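Local atomic coordinates of glucosamine kinase (Streptacidiphilus jiangxiensis, PDB entry 6HWJ), a protein that catalyses the ATP- and magnesium-dependent phosphorylation of D-glucosamine to D-glucosamine 6-phosphate, and acts more weakly on glucose. Residues Q214-A219 / R366-A371; D200-L205 / R351-R356; S345-G350 / A371-F376. All coordinates share one frame; numbering follows the deposited sequence.

Contact 1. Residues Q214-A219 / R366-A371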
loop_
_atom_site.group_PDB
_atom_site.type_symbol
_atom_site.label_atom_id
_atom_site.label_comp_id
_atom_site.label_asym_id
_atom_site.label_seq_id
_atom_site.Cartn_x
_atom_site.Cartn_y
_atom_site.Cartn_z
ATOM N N GLN A 214 15.150 -12.695 20.708
ATOM C CA GLN A 214 15.479 -12.644 19.297
ATOM C C GLN A 214 14.219 -12.552 18.450
ATOM O O GLN A 214 14.188 -11.830 17.448
ATOM C CB GLN A 214 16.287 -13.875 18.898
ATOM C CG GLN A 214 17.691 -13.857 19.455
ATOM C CD GLN A 214 18.360 -15.208 19.351
ATOM O OE1 GLN A 214 17.705 -16.256 19.407
ATOM N NE2 GLN A 214 19.682 -15.191 19.208
ATOM N N ALA A 215 13.181 -13.290 18.840
ATOM C CA ALA A 215 11.944 -13.269 18.059
ATOM C C ALA A 215 11.164 -11.975 18.254
ATOM O O ALA A 215 10.332 -11.639 17.403
ATOM C CB ALA A 215 11.074 -14.460 18.419
ATOM N N LEU A 216 11.420 -11.244 19.331
ATOM C CA LEU A 216 10.744 -9.974 19.563
ATOM C C LEU A 216 11.420 -8.800 18.856
ATOM O O LEU A 216 10.772 -7.780 18.602
ATOM C CB LEU A 216 10.672 -9.675 21.058
ATOM C CG LEU A 216 9.675 -10.508 21.859
ATOM C CD1 LEU A 216 9.834 -10.291 23.343
ATOM C CD2 LEU A 216 8.216 -10.183 21.424
ATOM N N LEU A 217 12.690 -8.914 18.519
ATOM C CA LEU A 217 13.389 -7.764 17.945
ATOM C C LEU A 217 12.707 -7.232 16.694
ATOM O O LEU A 217 12.559 -5.999 16.575
ATOM C CB LEU A 217 14.855 -8.130 17.669
ATOM C CG LEU A 217 15.675 -7.055 16.946
ATOM C CD1 LEU A 217 15.755 -5.774 17.753
ATOM C CD2 LEU A 217 17.088 -7.599 16.640
ATOM N N PRO A 218 12.271 -8.059 15.736
ATOM C CA PRO A 218 11.606 -7.485 14.550
ATOM C C PRO A 218 10.383 -6.645 14.894
ATOM O O PRO A 218 10.102 -5.650 14.212
ATOM C CB PRO A 218 11.226 -8.723 13.715
ATOM C CG PRO A 218 12.242 -9.770 14.159
ATOM C CD PRO A 218 12.423 -9.516 15.630
ATOM N N ALA A 219 9.631 -7.019 15.921
ATOM C CA ALA A 219 8.472 -6.223 16.296
ATOM C C ALA A 219 8.903 -4.828 16.734
ATOM O O ALA A 219 8.241 -3.831 16.409
ATOM C CB ALA A 219 7.678 -6.919 17.398
ATOM N N ARG A 366 1.812 -17.522 21.862
ATOM C CA ARG A 366 0.846 -16.578 22.419
ATOM C C ARG A 366 1.527 -15.565 23.329
ATOM O O ARG A 366 1.163 -14.384 23.332
ATOM C CB ARG A 366 -0.251 -17.337 23.171
ATOM C CG ARG A 366 -1.109 -18.215 22.257
ATOM C CD ARG A 366 -2.190 -18.954 23.025
ATOM N NE ARG A 366 -3.241 -18.062 23.510
ATOM C CZ ARG A 366 -4.223 -18.436 24.325
ATOM N NH1 ARG A 366 -4.294 -19.689 24.759
ATOM N NH2 ARG A 366 -5.134 -17.554 24.710
ATOM N N ALA A 367 2.543 -15.996 24.078
ATOM C CA ALA A 367 3.363 -15.049 24.821
ATOM C C ALA A 367 4.015 -14.053 23.877
ATOM O O ALA A 367 4.098 -12.853 24.178
ATOM C CB ALA A 367 4.432 -15.791 25.621
ATOM N N TRP A 368 4.449 -14.526 22.707
ATOM C CA TRP A 368 5.083 -13.639 21.740
ATOM C C TRP A 368 4.075 -12.649 21.159
ATOM O O TRP A 368 4.404 -11.475 20.926
ATOM C CB TRP A 368 5.740 -14.472 20.617
ATOM C CG TRP A 368 6.254 -13.631 19.485
ATOM C CD1 TRP A 368 7.516 -13.131 19.338
ATOM C CD2 TRP A 368 5.502 -13.172 18.363
ATOM N NE1 TRP A 368 7.595 -12.387 18.169
ATOM C CE2 TRP A 368 6.371 -12.394 17.561
ATOM C CE3 TRP A 368 4.175 -13.359 17.939
ATOM C CZ2 TRP A 368 5.958 -11.797 16.364
ATOM C CZ3 TRP A 368 3.768 -12.769 16.749
ATOM C CH2 TRP A 368 4.654 -12.007 15.970
ATOM N N ILE A 369 2.846 -13.099 20.897
ATOM C CA ILE A 369 1.824 -12.186 20.389
ATOM C C ILE A 369 1.676 -10.980 21.312
ATOM O O ILE A 369 1.706 -9.822 20.868
ATOM C CB ILE A 369 0.484 -12.924 20.214
ATOM C CG1 ILE A 369 0.592 -13.942 19.074
ATOM C CG2 ILE A 369 -0.649 -11.911 19.948
ATOM C CD1 ILE A 369 -0.675 -14.765 18.869
ATOM N N ALA A 370 1.489 -11.238 22.612
ATOM C CA ALA A 370 1.311 -10.151 23.563
ATOM C C ALA A 370 2.578 -9.309 23.677
ATOM O O ALA A 370 2.525 -8.070 23.639
ATOM C CB ALA A 370 0.918 -10.719 24.933
ATOM N N ALA A 371 3.737 -9.965 23.805
ATOM C CA ALA A 371 4.986 -9.227 23.965
ATOM C C ALA A 371 5.363 -8.471 22.697
ATOM O O ALA A 371 5.958 -7.380 22.779
ATOM C CB ALA A 371 6.092 -10.192 24.378
#

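Contact 2. Residues D200-L205 / R351-R356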
loop_
_atom_site.group_PDB
_atom_site.type_symbol
_atom_site.label_atom_id
_atom_site.label_comp_id
_atom_site.label_asym_id
_atom_site.label_seq_id
_atom_site.Cartn_x
_atom_site.Cartn_y
_atom_site.Cartn_z
ATOM N N ASP A 200 8.227 -17.245 9.618
ATOM C CA ASP A 200 9.396 -18.081 9.868
ATOM C C ASP A 200 10.048 -17.764 11.217
ATOM O O ASP A 200 10.428 -18.685 11.956
ATOM C CB ASP A 200 10.406 -17.919 8.732
ATOM C CG ASP A 200 11.547 -18.905 8.848
ATOM O OD1 ASP A 200 11.277 -20.111 8.728
ATOM O OD2 ASP A 200 12.694 -18.477 9.084
ATOM N N ASP A 201 10.205 -16.483 11.551
ATOM C CA ASP A 201 10.740 -16.122 12.867
ATOM C C ASP A 201 9.970 -16.796 13.997
ATOM O O ASP A 201 10.551 -17.445 14.878
ATOM C CB ASP A 201 10.671 -14.608 13.076
ATOM C CG ASP A 201 11.737 -13.851 12.323
ATOM O OD1 ASP A 201 12.621 -14.485 11.714
ATOM O OD2 ASP A 201 11.673 -12.598 12.352
ATOM N N VAL A 202 8.644 -16.631 14.001
ATOM C CA VAL A 202 7.830 -17.126 15.119
ATOM C C VAL A 202 7.805 -18.640 15.145
ATOM O O VAL A 202 7.769 -19.246 16.218
ATOM C CB VAL A 202 6.411 -16.507 15.007
ATOM C CG1 VAL A 202 5.478 -17.083 16.049
ATOM C CG2 VAL A 202 6.519 -14.993 15.155
ATOM N N ARG A 203 7.829 -19.279 13.973
ATOM C CA ARG A 203 7.960 -20.726 13.914
ATOM C C ARG A 203 9.277 -21.174 14.543
ATOM O O ARG A 203 9.328 -22.157 15.301
ATOM C CB ARG A 203 7.874 -21.153 12.444
ATOM C CG ARG A 203 7.731 -22.615 12.175
ATOM C CD ARG A 203 7.328 -22.821 10.712
ATOM N NE ARG A 203 5.874 -22.830 10.535
ATOM C CZ ARG A 203 5.249 -22.535 9.392
ATOM N NH1 ARG A 203 5.942 -22.171 8.317
ATOM N NH2 ARG A 203 3.927 -22.597 9.328
ATOM N N ARG A 204 10.359 -20.456 14.252
ATOM C CA ARG A 204 11.647 -20.813 14.834
ATOM C C ARG A 204 11.631 -20.624 16.341
ATOM O O ARG A 204 12.124 -21.485 17.082
ATOM C CB ARG A 204 12.759 -19.995 14.160
ATOM C CG ARG A 204 13.010 -20.436 12.716
ATOM C CD ARG A 204 13.988 -19.523 11.969
ATOM N NE ARG A 204 15.372 -19.673 12.427
ATOM C CZ ARG A 204 16.183 -18.666 12.759
ATOM N NH1 ARG A 204 15.774 -17.406 12.680
ATOM N NH2 ARG A 204 17.415 -18.924 13.159
ATOM N N LEU A 205 11.018 -19.536 16.817
ATOM C CA LEU A 205 10.781 -19.381 18.249
ATOM C C LEU A 205 10.060 -20.603 18.818
ATOM O O LEU A 205 10.478 -21.175 19.829
ATOM C CB LEU A 205 9.967 -18.113 18.514
ATOM C CG LEU A 205 9.444 -17.894 19.943
ATOM C CD1 LEU A 205 10.595 -17.623 20.898
ATOM C CD2 LEU A 205 8.439 -16.753 19.974
ATOM N N ARG A 351 -1.165 -16.287 15.085
ATOM C CA ARG A 351 -2.276 -17.212 14.930
ATOM C C ARG A 351 -1.997 -18.196 13.800
ATOM O O ARG A 351 -2.316 -19.384 13.910
ATOM C CB ARG A 351 -3.585 -16.455 14.656
ATOM C CG ARG A 351 -3.922 -15.393 15.689
ATOM C CD ARG A 351 -4.016 -15.923 17.086
ATOM N NE ARG A 351 -4.144 -14.822 18.051
ATOM C CZ ARG A 351 -4.183 -14.983 19.368
ATOM N NH1 ARG A 351 -4.117 -16.206 19.900
ATOM N NH2 ARG A 351 -4.276 -13.928 20.151
ATOM N N VAL A 352 -1.437 -17.701 12.693
ATOM C CA VAL A 352 -1.175 -18.553 11.532
ATOM C C VAL A 352 -0.118 -19.612 11.867
ATOM O O VAL A 352 -0.242 -20.776 11.466
ATOM C CB VAL A 352 -0.742 -17.674 10.343
ATOM C CG1 VAL A 352 -0.120 -18.539 9.227
ATOM C CG2 VAL A 352 -1.940 -16.869 9.819
ATOM N N VAL A 353 0.934 -19.226 12.602
ATOM C CA VAL A 353 1.966 -20.194 12.979
ATOM C C VAL A 353 1.341 -21.328 13.770
ATOM O O VAL A 353 1.605 -22.506 13.514
ATOM C CB VAL A 353 3.095 -19.511 13.781
ATOM C CG1 VAL A 353 4.026 -20.552 14.419
ATOM C CG2 VAL A 353 3.895 -18.583 12.894
ATOM N N VAL A 354 0.477 -20.989 14.733
ATOM C CA VAL A 354 -0.122 -22.013 15.577
ATOM C C VAL A 354 -1.043 -22.904 14.762
ATOM O O VAL A 354 -1.081 -24.124 14.953
ATOM C CB VAL A 354 -0.857 -21.354 16.758
ATOM C CG1 VAL A 354 -1.731 -22.374 17.464
ATOM C CG2 VAL A 354 0.161 -20.716 17.719
ATOM N N PHE A 355 -1.808 -22.313 13.861
ATOM C CA PHE A 355 -2.791 -23.053 13.081
ATOM C C PHE A 355 -2.135 -23.987 12.063
ATOM O O PHE A 355 -2.631 -25.098 11.822
ATOM C CB PHE A 355 -3.700 -22.034 12.372
ATOM C CG PHE A 355 -4.854 -22.648 11.611
ATOM C CD1 PHE A 355 -6.054 -22.898 12.235
ATOM C CD2 PHE A 355 -4.753 -22.886 10.249
ATOM C CE1 PHE A 355 -7.133 -23.432 11.539
ATOM C CE2 PHE A 355 -5.829 -23.416 9.543
ATOM C CZ PHE A 355 -7.009 -23.680 10.180
ATOM N N ARG A 356 -1.024 -23.563 11.464
ATOM C CA ARG A 356 -0.436 -24.289 10.344
ATOM C C ARG A 356 0.691 -25.237 10.732
ATOM O O ARG A 356 1.050 -26.097 9.921
ATOM C CB ARG A 356 0.122 -23.305 9.305
ATOM C CG ARG A 356 -0.939 -22.456 8.659
ATOM C CD ARG A 356 -0.356 -21.599 7.547
ATOM N NE ARG A 356 -1.373 -20.708 6.968
ATOM C CZ ARG A 356 -1.104 -19.714 6.130
ATOM N NH1 ARG A 356 0.137 -19.483 5.748
ATOM N NH2 ARG A 356 -2.086 -18.956 5.675
HETATM O O HOH W 1 3.151 -20.779 6.451
#

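Contact 3. Residues S345-G350 / A371-F376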
loop_
_atom_site.group_PDB
_atom_site.type_symbol
_atom_site.label_atom_id
_atom_site.label_comp_id
_atom_site.label_asym_id
_atom_site.label_seq_id
_atom_site.Cartn_x
_atom_site.Cartn_y
_atom_site.Cartn_z
ATOM N N SER A 345 -1.631 -7.299 12.408
ATOM C CA SER A 345 -0.904 -8.214 11.536
ATOM C C SER A 345 0.058 -9.108 12.328
ATOM O O SER A 345 0.154 -10.312 12.067
ATOM C CB SER A 345 -0.141 -7.411 10.481
ATOM O OG SER A 345 0.369 -8.247 9.468
ATOM N N LEU A 346 0.757 -8.541 13.309
ATOM C CA LEU A 346 1.670 -9.332 14.133
ATOM C C LEU A 346 0.915 -10.380 14.935
ATOM O O LEU A 346 1.352 -11.534 15.040
ATOM C CB LEU A 346 2.459 -8.425 15.070
ATOM C CG LEU A 346 3.482 -7.517 14.361
ATOM C CD1 LEU A 346 4.061 -6.501 15.304
ATOM C CD2 LEU A 346 4.585 -8.343 13.728
ATOM N N ASP A 347 -0.216 -9.995 15.529
ATOM C CA ASP A 347 -1.084 -10.973 16.178
ATOM C C ASP A 347 -1.443 -12.098 15.209
ATOM O O ASP A 347 -1.339 -13.288 15.541
ATOM C CB ASP A 347 -2.335 -10.255 16.692
ATOM C CG ASP A 347 -3.223 -11.137 17.524
ATOM O OD1 ASP A 347 -3.570 -12.241 17.080
ATOM O OD2 ASP A 347 -3.590 -10.718 18.626
ATOM N N HIS A 348 -1.854 -11.737 14.001
ATOM C CA HIS A 348 -2.301 -12.731 13.019
ATOM C C HIS A 348 -1.169 -13.678 12.596
ATOM O O HIS A 348 -1.421 -14.867 12.333
ATOM C CB HIS A 348 -2.892 -12.027 11.816
ATOM C CG HIS A 348 -4.043 -11.135 12.162
ATOM N ND1 HIS A 348 -4.535 -10.175 11.305
ATOM C CD2 HIS A 348 -4.778 -11.039 13.292
ATOM C CE1 HIS A 348 -5.536 -9.537 11.890
ATOM N NE2 HIS A 348 -5.717 -10.055 13.090
ATOM N N VAL A 349 0.054 -13.160 12.499
ATOM C CA VAL A 349 1.212 -14.004 12.231
ATOM C C VAL A 349 1.301 -15.113 13.260
ATOM O O VAL A 349 1.508 -16.277 12.921
ATOM C CB VAL A 349 2.503 -13.163 12.207
ATOM C CG1 VAL A 349 3.740 -14.067 12.226
ATOM C CG2 VAL A 349 2.533 -12.290 10.968
ATOM N N GLY A 350 1.142 -14.760 14.529
ATOM C CA GLY A 350 1.162 -15.751 15.576
ATOM C C GLY A 350 0.043 -16.756 15.435
ATOM O O GLY A 350 0.248 -17.955 15.640
ATOM N N ALA A 371 3.737 -9.965 23.805
ATOM C CA ALA A 371 4.986 -9.227 23.965
ATOM C C ALA A 371 5.363 -8.471 22.697
ATOM O O ALA A 371 5.958 -7.380 22.779
ATOM C CB ALA A 371 6.092 -10.192 24.378
ATOM N N ALA A 372 5.011 -9.006 21.527
ATOM C CA ALA A 372 5.354 -8.330 20.275
ATOM C C ALA A 372 4.565 -7.035 20.116
ATOM O O ALA A 372 5.104 -6.016 19.656
ATOM C CB ALA A 372 5.099 -9.260 19.083
ATOM N N GLN A 373 3.287 -7.041 20.522
ATOM C CA GLN A 373 2.502 -5.816 20.466
ATOM C C GLN A 373 3.064 -4.763 21.404
ATOM O O GLN A 373 3.147 -3.592 21.033
ATOM C CB GLN A 373 1.026 -6.139 20.756
ATOM C CG GLN A 373 0.417 -7.010 19.610
ATOM C CD GLN A 373 -1.037 -7.433 19.826
ATOM O OE1 GLN A 373 -1.950 -6.617 19.772
ATOM N NE2 GLN A 373 -1.250 -8.725 20.039
ATOM N N ARG A 374 3.494 -5.164 22.613
ATOM C CA ARG A 374 4.133 -4.229 23.524
ATOM C C ARG A 374 5.478 -3.744 22.983
ATOM O O ARG A 374 5.789 -2.545 23.072
ATOM C CB ARG A 374 4.305 -4.885 24.892
ATOM C CG ARG A 374 5.021 -4.017 25.935
ATOM C CD ARG A 374 4.385 -2.634 26.049
ATOM N NE ARG A 374 2.944 -2.711 26.275
ATOM C CZ ARG A 374 2.098 -1.701 26.100
ATOM N NH1 ARG A 374 0.805 -1.875 26.328
ATOM N NH2 ARG A 374 2.542 -0.519 25.692
ATOM N N SER A 375 6.286 -4.655 22.416
ATOM C CA SER A 375 7.569 -4.253 21.845
ATOM C C SER A 375 7.386 -3.247 20.716
ATOM O O SER A 375 8.141 -2.275 20.618
ATOM C CB SER A 375 8.341 -5.478 21.328
ATOM O OG SER A 375 8.570 -6.423 22.364
ATOM N N PHE A 376 6.408 -3.482 19.840
ATOM C CA PHE A 376 6.147 -2.565 18.741
ATOM C C PHE A 376 5.763 -1.188 19.254
ATOM O O PHE A 376 6.352 -0.181 18.857
ATOM C CB PHE A 376 5.033 -3.119 17.842
ATOM C CG PHE A 376 4.667 -2.208 16.708
ATOM C CD1 PHE A 376 3.788 -1.157 16.901
ATOM C CD2 PHE A 376 5.218 -2.395 15.448
ATOM C CE1 PHE A 376 3.474 -0.308 15.867
ATOM C CE2 PHE A 376 4.877 -1.571 14.407
ATOM C CZ PHE A 376 4.019 -0.509 14.618
#

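Contact 1. Residues Q214-A219 / R366-A371
Trp-368 reaches across from helix 362-386 with the pyrrole side of its indole and meets the backbone of Ala-215 edge-on. Its CG lies anti to the backbone N (chi1 172°), a torsion that swings the ring toward helix 212-234 and brings NE1 to 2.9 Å from Ala-215 O. The N-H...O angle of 158° makes this hydrogen bond fairly straight, and the oxygen lies near the indole plane; the donor, however, approaches from above the carbonyl plane, well off the lone-pair directions.

Apolar contacts flank the bond. Ala-215 CB lies 3.9 Å from Trp-368 CD1, and Leu-216 CD2 approaches the same carbon at 3.7 Å, obliquely to the ring. That methyl also packs on Ala-371 CB at 3.6 Å, one turn nearer the helix C-terminus.

This is helix packing away from the annotated sites, joining helices 212-234 and 362-386, whose local axes pass 10.2 Å apart at -34°. Helix 212-234 is kinked at Pro-218, and Ala-219 N binds Leu-216 O only weakly. The pairing thus satisfies two buried polar groups at once: the indole N-H, and a carbonyl that the kink leaves without its i+4 amide partner.

Contact 2. Residues D200-L205 / R351-R356
Val-202 and Val-353 supply the apolar part of this helix crossing. The local axes of 200-205 and 351-356 approach to 9.5 Å at a signed angle of -58°, with Arg-203 and Val-353 nearest by CA. Val-353 projects toward the other helix and uses both branches. CG2 packs at 3.8 Å from CG1 of Val-202, while CG1, anti to the backbone N (chi1 168°), lies over the backbone of the next residue, 4.0 Å from Arg-203 CA. One valine thus straddles two successive residues of helix 194-207.

The polar part lies on the outer, more exposed side and is looser. Arg-203 bends at its third torsion (chi3 -90°), which turns the guanidinium toward the C-terminal end of helix 335-356. There NH2 comes to 3.9 Å from Arg-356 CB, the methylene meeting the guanidinium at its edge. The firmer polar partner of Arg-203 is Thr-357, just past the segment: NE bonds to its OG1, and Val-353 O shares that hydroxyl. A water makes weak bonds to Arg-203 NH2 (3.5 Å) and Arg-356 NH1 (3.4 Å), accepting from both.

Arg-356 runs extended from CG to NE, its side chain about 10 Å from those of the glucosamine-binding Glu-409 and of Asp-193, inferred to bind ATP. The chemistry implies a crossing that is mainly apolar at its centre, with Thr-357 holding Arg-203 NE; the water bridges the two guanidinium groups only weakly, and the charged ends stay apart, Arg-203 NH2 6.1 Å from Arg-356 NH1.

Contact 3. Residues S345-G350 / A371-F376
Gln-373 carries the polar link to Asp-347. Its chain extends beyond CG and delivers NE2 to 3.4 Å from Asp-347 OD2, in a hydrogen bond that is weak by its length and its angle of 129°. The amide and carboxylate planes are turned 65° against each other. Stronger partners hold both groups: Arg-402 forms a salt bridge to Asp-347 OD2 and a hydrogen bond to Gln-373 OE1, Arg-351 pairs with Asp-347 OD1, and Gln-373 NE2 also bonds to Ile-369 O. Two arginines around the carboxylate would favour its ionised form. The Asp-347 side chain lies about 9 Å from that of Glu-409, which binds glucosamine, though nothing in the geometry gives the aspartate a part in that binding.

Two residues on, Ser-375 turns back on its own helix. Its N and its OG, the latter at 2.8 Å, reach Ala-371 O from opposite faces of the carbonyl plane, so that this oxygen accepts two bonds.

Phe-376 closes the apolar side of the interface. Its CD2 lies 4.3 Å from Leu-346 CD1, with the methyl approaching the ring obliquely.

The contact joins helices 335-356 and 362-386, which follow each other in the chain. Phe-376 also rests on Val-339, Met-342 and Thr-343, farther back along helix 335-356, and on Thr-226. Helix 212-234 covers this side through Leu-222 against Leu-346 and Ala-219 against Ala-372, so helices 335-356, 362-386 and 212-234 pack together here.

Overall arrangement
Four helices, forming two chain-consecutive pairs (194-207 with 212-234, 335-356 with 362-386), are joined by these contacts. Contact 3 is the most buried and ties neighbours in sequence; contacts 1 and 2, both partly buried, each bring together one helix from either pair. Contacts 1 and 3, centred about 6 Å apart, share Ala-371 and helix 362-386. Contact 2, about 11 to 12 Å from both centres, shares helix 335-356 with contact 3. Val-202 CG2 lies 3.5 Å from Trp-368 CZ2 and also reaches Val-349 CG1, at 4.1 Å, on segment 345-350. Chemistry shifts accordingly: a direct indole-carbonyl bond, valine packing with a loose arginine and water fringe, and a weak amide-carboxylate bond whose two groups share Arg-402.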